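Local coordinates for protein acetyltransferase PA1377 (PDB 2VI7) that probably transfers an acetyl group from acetyl-CoA to an amine, as a putative N-acetyltransferase of the GNAT family, at residues L61-A73 and G92-L106. Residues are numbered along the deposited sequence; the frame is centred on the assembly and turned at random.
Sequences LVALHQGDVIGSA and GVAVAWQGKGVGSRL. With SO4 (sulfate ion), chain F.
L106 and V102, at the N-terminal end of helix 102-117, pack against the hairpin 61-73 while the strand before that helix pairs with the second arm of the hairpin. L106 spreads its two methyls: CD1 lies 3.3 Å from S72 N, and CD2 reaches L61 CB at 4.0 Å. V102 also forks; CG1, anti to the backbone N (chi1 176°), meets A63 CB at 3.8 Å, and CG2 touches I70 CD1. G71, in the classic bulge where I70 and G71 both face A63, lies under V102 CG1 and L106 CD1. Beside this tight core, S72 and A94 form a hydrogen-bonded antiparallel pair, and A96 N extends the pairing to I70 O at 3.1 Å. On the opposite sheet face, the S72 side chain meets helix 18-25, its OG bonding L61 O, which also accepts from A73 N. The solvent-facing end is looser: W97 lays a face over I70 CD1 as a CH-pi contact, and turns its edge to the H65 ring in an offset edge-to-face pair, planes at 66°. Q98-G103 (QGKGVG) matches the GNAT Q/RxxGxG/A motif, which binds the acetyl-CoA pyrophosphate. Here a sulfate, probably from the crystallisation liquor, accepts hydrogen bonds from G101 N (to O3, 2.8 Å), G103 N, S104 N and S104 OG. Apolar packing seats the helix start while its N-H groups meet an anion, consistent with pyrophosphate binding as in relatives.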
# COMPACT_ATOMS: atom_id res chain seq x y z
N LEU A 61 18.79 -2.12 -3.04
CA LEU A 61 20.14 -2.59 -2.80
C LEU A 61 20.23 -4.10 -2.96
O LEU A 61 19.25 -4.83 -2.78
CB LEU A 61 20.60 -2.24 -1.38
CG LEU A 61 20.82 -0.78 -1.00
CD1 LEU A 61 21.19 -0.72 0.47
CD2 LEU A 61 21.91 -0.16 -1.87
N VAL A 62 21.42 -4.56 -3.32
CA VAL A 62 21.68 -5.97 -3.48
C VAL A 62 22.92 -6.22 -2.65
O VAL A 62 23.83 -5.41 -2.66
CB VAL A 62 21.97 -6.35 -4.94
CG1 VAL A 62 20.67 -6.44 -5.71
CG2 VAL A 62 22.89 -5.32 -5.58
N ALA A 63 22.92 -7.33 -1.92
CA ALA A 63 24.05 -7.70 -1.10
C ALA A 63 24.83 -8.69 -1.94
O ALA A 63 24.25 -9.64 -2.46
CB ALA A 63 23.58 -8.36 0.18
N LEU A 64 26.13 -8.45 -2.09
CA LEU A 64 26.98 -9.31 -2.91
C LEU A 64 28.13 -9.96 -2.15
O LEU A 64 28.72 -9.39 -1.23
CB LEU A 64 27.58 -8.49 -4.05
CG LEU A 64 26.64 -7.73 -4.97
CD1 LEU A 64 27.42 -6.73 -5.79
CD2 LEU A 64 25.93 -8.70 -5.88
N HIS A 65 28.45 -11.18 -2.55
CA HIS A 65 29.56 -11.92 -1.99
C HIS A 65 30.24 -12.56 -3.19
O HIS A 65 29.63 -13.36 -3.90
CB HIS A 65 29.11 -13.03 -1.04
CG HIS A 65 30.25 -13.86 -0.55
ND1 HIS A 65 31.25 -13.35 0.24
CD2 HIS A 65 30.57 -15.16 -0.77
CE1 HIS A 65 32.14 -14.29 0.49
NE2 HIS A 65 31.75 -15.40 -0.11
N GLN A 66 31.50 -12.21 -3.43
CA GLN A 66 32.20 -12.75 -4.60
C GLN A 66 31.30 -12.61 -5.85
O GLN A 66 31.15 -13.56 -6.62
CB GLN A 66 32.54 -14.23 -4.38
CG GLN A 66 33.03 -14.59 -2.98
CD GLN A 66 34.54 -14.72 -2.89
N GLY A 67 30.67 -11.45 -6.03
CA GLY A 67 29.85 -11.24 -7.21
C GLY A 67 28.49 -11.94 -7.31
O GLY A 67 27.78 -11.76 -8.30
N ASP A 68 28.13 -12.75 -6.32
CA ASP A 68 26.83 -13.43 -6.34
C ASP A 68 25.82 -12.67 -5.48
O ASP A 68 26.11 -12.31 -4.33
CB ASP A 68 26.95 -14.86 -5.80
CG ASP A 68 27.80 -15.78 -6.69
OD1 ASP A 68 27.53 -15.86 -7.91
OD2 ASP A 68 28.73 -16.42 -6.15
N VAL A 69 24.62 -12.44 -6.02
CA VAL A 69 23.58 -11.74 -5.27
C VAL A 69 23.03 -12.68 -4.20
O VAL A 69 22.31 -13.63 -4.52
CB VAL A 69 22.42 -11.31 -6.19
CG1 VAL A 69 21.25 -10.81 -5.35
CG2 VAL A 69 22.88 -10.21 -7.14
N ILE A 70 23.36 -12.41 -2.94
CA ILE A 70 22.91 -13.24 -1.84
C ILE A 70 21.82 -12.58 -1.01
O ILE A 70 21.36 -13.13 0.00
CB ILE A 70 24.07 -13.60 -0.89
CG1 ILE A 70 24.68 -12.31 -0.33
CG2 ILE A 70 25.12 -14.40 -1.64
CD1 ILE A 70 25.79 -12.53 0.69
N GLY A 71 21.41 -11.39 -1.42
CA GLY A 71 20.38 -10.68 -0.68
C GLY A 71 19.94 -9.39 -1.32
O GLY A 71 20.63 -8.83 -2.17
N SER A 72 18.78 -8.90 -0.91
CA SER A 72 18.26 -7.67 -1.47
C SER A 72 17.21 -7.04 -0.57
O SER A 72 16.60 -7.73 0.26
CB SER A 72 17.67 -7.96 -2.84
OG SER A 72 17.20 -6.76 -3.42
N ALA A 73 17.01 -5.74 -0.73
CA ALA A 73 16.02 -4.98 0.05
C ALA A 73 15.83 -3.63 -0.61
O ALA A 73 16.74 -3.12 -1.26
CB ALA A 73 16.51 -4.80 1.49
N GLY A 92 10.10 -6.49 3.56
CA GLY A 92 11.44 -6.38 4.11
C GLY A 92 12.61 -6.94 3.33
O GLY A 92 12.70 -6.87 2.10
N VAL A 93 13.51 -7.53 4.10
CA VAL A 93 14.76 -8.09 3.63
C VAL A 93 14.63 -9.51 3.03
O VAL A 93 14.07 -10.42 3.65
CB VAL A 93 15.75 -8.05 4.85
CG1 VAL A 93 16.11 -9.41 5.31
CG2 VAL A 93 16.96 -7.26 4.51
N ALA A 94 15.13 -9.69 1.80
CA ALA A 94 15.10 -10.99 1.10
C ALA A 94 16.51 -11.56 1.15
O ALA A 94 17.38 -11.14 0.39
CB ALA A 94 14.68 -10.79 -0.34
N VAL A 95 16.73 -12.54 2.03
CA VAL A 95 18.05 -13.12 2.20
C VAL A 95 18.19 -14.62 1.95
O VAL A 95 17.35 -15.42 2.40
CB VAL A 95 18.59 -12.80 3.61
CG1 VAL A 95 20.03 -13.28 3.75
CG2 VAL A 95 18.52 -11.31 3.86
N ALA A 96 19.27 -14.98 1.26
CA ALA A 96 19.59 -16.37 0.94
C ALA A 96 20.10 -17.04 2.21
O ALA A 96 19.57 -18.07 2.65
CB ALA A 96 20.66 -16.44 -0.14
N TRP A 97 21.13 -16.43 2.80
CA TRP A 97 21.75 -16.93 4.03
C TRP A 97 21.10 -16.33 5.28
O TRP A 97 21.29 -15.15 5.59
CB TRP A 97 23.25 -16.61 4.06
CG TRP A 97 23.97 -17.02 2.83
CD1 TRP A 97 23.56 -17.95 1.90
CD2 TRP A 97 25.26 -16.56 2.40
NE1 TRP A 97 24.52 -18.09 0.92
CE2 TRP A 97 25.57 -17.26 1.20
CE3 TRP A 97 26.18 -15.63 2.92
CZ2 TRP A 97 26.77 -17.05 0.51
CZ3 TRP A 97 27.38 -15.43 2.23
CH2 TRP A 97 27.66 -16.14 1.03
N GLN A 98 20.34 -17.15 5.99
CA GLN A 98 19.69 -16.69 7.21
C GLN A 98 20.73 -16.90 8.32
O GLN A 98 21.40 -17.94 8.36
CB GLN A 98 18.42 -17.50 7.46
CG GLN A 98 17.33 -17.29 6.40
CD GLN A 98 16.37 -16.17 6.75
N GLY A 99 20.88 -15.89 9.19
CA GLY A 99 21.84 -16.01 10.28
C GLY A 99 23.24 -15.51 9.97
O GLY A 99 24.01 -15.24 10.90
N LYS A 100 23.57 -15.38 8.69
CA LYS A 100 24.89 -14.92 8.27
C LYS A 100 25.09 -13.39 8.26
O LYS A 100 26.10 -12.89 7.77
CB LYS A 100 25.22 -15.49 6.89
N GLY A 101 24.11 -12.64 8.78
CA GLY A 101 24.24 -11.19 8.82
C GLY A 101 23.96 -10.39 7.56
O GLY A 101 24.31 -9.20 7.48
N VAL A 102 23.33 -11.01 6.57
CA VAL A 102 23.02 -10.31 5.34
C VAL A 102 21.84 -9.36 5.55
O VAL A 102 21.84 -8.25 5.04
CB VAL A 102 22.70 -11.30 4.22
CG1 VAL A 102 22.29 -10.56 2.96
CG2 VAL A 102 23.93 -12.16 3.95
N GLY A 103 20.86 -9.81 6.32
CA GLY A 103 19.69 -8.99 6.59
C GLY A 103 20.00 -7.69 7.32
O GLY A 103 19.58 -6.62 6.89
N SER A 104 20.74 -7.79 8.43
CA SER A 104 21.09 -6.62 9.21
C SER A 104 21.92 -5.64 8.40
O SER A 104 21.77 -4.42 8.54
CB SER A 104 21.87 -7.03 10.46
OG SER A 104 23.13 -7.58 10.11
N ARG A 105 22.80 -6.17 7.55
CA ARG A 105 23.65 -5.35 6.70
C ARG A 105 22.79 -4.48 5.79
O ARG A 105 22.93 -3.26 5.74
CB ARG A 105 24.54 -6.27 5.86
CG ARG A 105 25.69 -5.60 5.15
CD ARG A 105 26.92 -5.47 6.05
NE ARG A 105 28.10 -5.06 5.29
CZ ARG A 105 28.27 -3.85 4.75
NH1 ARG A 105 29.38 -3.57 4.08
NH2 ARG A 105 27.34 -2.91 4.90
N LEU A 106 21.90 -5.15 5.06
CA LEU A 106 20.99 -4.49 4.14
C LEU A 106 20.07 -3.48 4.83
O LEU A 106 19.97 -2.33 4.40
CB LEU A 106 20.13 -5.53 3.40
CG LEU A 106 20.73 -6.32 2.23
CD1 LEU A 106 19.84 -7.51 1.91
CD2 LEU A 106 20.88 -5.42 1.01
S SO4 F . 20.95 -11.49 9.89
O1 SO4 F . 20.52 -11.64 8.47
O2 SO4 F . 19.76 -11.45 10.77
O3 SO4 F . 21.78 -12.65 10.28
O4 SO4 F . 21.75 -10.24 10.03